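Fucolectin-related protein (Streptococcus pneumoniae, PDB 2WMF) is a family 98 glycoside hydrolase that recognises and cleaves host blood-group carbohydrate antigens, probably as part of fucose utilisation by the bacterium. Local coordinates at residues E183-F186 and W187-M191. Sequence-based numbering, arbitrary orientation.
Sequences EKWF and WETIM
Phe186 packs against Trp187 and Ile190 in the first turns of helix 184-192, a local intrahelical contact just after barrel strand 176-180 of the (beta/alpha)8 barrel. Glu183 stands at the N-cap, and its backbone O takes the first i to i+4 bond from Trp187 N, almost straight at 176°. Phe186 CG lies anti to its backbone N (chi1 -180°), which swings the ring obliquely across Ile190. Phe186 CE2 meets Ile190 CG1 at 3.5 Å, and Phe186 CZ lies 3.7 Å from Ile190 CD1. The same ring turns an edge to the face of the Trp187 five-membered ring, a T-shaped pair with planes at 84° and centroids 5.7 Å apart. Beyond it the Trp187 indole meets Trp179 and reaches Ile225 and Val226 of helix 219-231. On another side of the helix, Glu188 OE2 accepts a hydrogen bond from Asn341 ND2 and OE1 is hydrogen-bonded to Ser347 OG, while Lys184 NZ forms salt bridges with Glu361 and Asp218. The Trp185 indole has Phe186 CB over one face, and Trp185 NE1 donates to Glu183 OE1 at 2.9 Å, the acceptor lying nearly in the indole plane. Trp185 O is gripped twice, from opposite faces of its carbonyl plane: by Thr189 N at 3.0 Å and by Thr189 OG1 at 2.7 Å.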
# COMPACT_ATOMS: atom_id res chain seq x y z
N GLU A 183 -3.42 -2.41 13.66
CA GLU A 183 -3.93 -1.81 14.88
C GLU A 183 -2.84 -1.43 15.84
O GLU A 183 -1.85 -2.14 15.98
CB GLU A 183 -5.04 -2.68 15.52
CG GLU A 183 -6.24 -2.92 14.53
CD GLU A 183 -7.43 -3.66 15.15
OE1 GLU A 183 -7.62 -3.59 16.38
OE2 GLU A 183 -8.20 -4.26 14.39
N LYS A 184 -3.05 -0.33 16.54
CA LYS A 184 -2.03 0.24 17.42
C LYS A 184 -1.71 -0.72 18.57
O LYS A 184 -0.55 -1.05 18.81
CB LYS A 184 -2.49 1.58 18.00
CG LYS A 184 -2.76 2.69 16.95
CD LYS A 184 -3.72 3.76 17.48
CE LYS A 184 -4.29 4.67 16.41
NZ LYS A 184 -5.63 5.30 16.77
N TRP A 185 -2.73 -1.15 19.32
CA TRP A 185 -2.50 -2.04 20.49
C TRP A 185 -1.77 -3.32 20.04
O TRP A 185 -0.93 -3.85 20.77
CB TRP A 185 -3.85 -2.37 21.18
CG TRP A 185 -4.67 -3.30 20.36
CD1 TRP A 185 -5.54 -2.96 19.34
CD2 TRP A 185 -4.63 -4.72 20.40
NE1 TRP A 185 -6.02 -4.12 18.74
CE2 TRP A 185 -5.49 -5.20 19.38
CE3 TRP A 185 -3.96 -5.67 21.20
CZ2 TRP A 185 -5.69 -6.55 19.16
CZ3 TRP A 185 -4.16 -7.03 20.96
CH2 TRP A 185 -4.98 -7.44 19.93
N PHE A 186 -2.09 -3.81 18.84
CA PHE A 186 -1.58 -5.07 18.34
C PHE A 186 -0.06 -4.95 18.12
O PHE A 186 0.74 -5.74 18.61
CB PHE A 186 -2.31 -5.51 17.05
CG PHE A 186 -1.80 -6.81 16.52
CD1 PHE A 186 -2.33 -8.01 16.94
CD2 PHE A 186 -0.70 -6.83 15.67
CE1 PHE A 186 -1.83 -9.23 16.53
CE2 PHE A 186 -0.17 -8.07 15.23
CZ PHE A 186 -0.73 -9.28 15.69
N TRP A 187 0.33 -3.97 17.32
CA TRP A 187 1.75 -3.79 17.05
C TRP A 187 2.52 -3.41 18.32
O TRP A 187 3.71 -3.81 18.48
CB TRP A 187 1.97 -2.77 15.91
CG TRP A 187 1.74 -3.34 14.56
CD1 TRP A 187 0.82 -2.94 13.65
CD2 TRP A 187 2.48 -4.41 13.93
NE1 TRP A 187 0.91 -3.69 12.50
CE2 TRP A 187 1.91 -4.61 12.65
CE3 TRP A 187 3.54 -5.23 14.33
CZ2 TRP A 187 2.39 -5.59 11.75
CZ3 TRP A 187 3.98 -6.22 13.46
CH2 TRP A 187 3.42 -6.39 12.18
N GLU A 188 1.90 -2.65 19.21
CA GLU A 188 2.54 -2.36 20.50
C GLU A 188 2.84 -3.69 21.23
O GLU A 188 3.92 -3.91 21.81
CB GLU A 188 1.65 -1.44 21.35
CG GLU A 188 1.62 -0.03 20.91
CD GLU A 188 0.52 0.82 21.53
OE1 GLU A 188 -0.22 0.33 22.45
OE2 GLU A 188 0.44 2.00 21.12
N THR A 189 1.90 -4.61 21.16
CA THR A 189 2.00 -5.87 21.88
C THR A 189 3.06 -6.76 21.27
O THR A 189 3.89 -7.37 22.00
CB THR A 189 0.59 -6.57 21.93
OG1 THR A 189 -0.31 -5.73 22.66
CG2 THR A 189 0.67 -7.88 22.65
N ILE A 190 3.11 -6.80 19.95
CA ILE A 190 4.13 -7.64 19.28
C ILE A 190 5.55 -7.24 19.68
O ILE A 190 6.35 -8.11 20.01
CB ILE A 190 3.98 -7.61 17.71
CG1 ILE A 190 2.60 -8.18 17.34
CG2 ILE A 190 5.15 -8.28 16.99
CD1 ILE A 190 2.24 -9.46 17.94
N MET A 191 5.86 -5.96 19.62
CA MET A 191 7.23 -5.50 19.88
C MET A 191 7.57 -5.41 21.38
O MET A 191 8.74 -5.28 21.75
CB MET A 191 7.57 -4.24 19.07
CG MET A 191 9.06 -3.99 18.81
SD MET A 191 9.86 -5.31 17.88
CE MET A 191 9.33 -4.96 16.17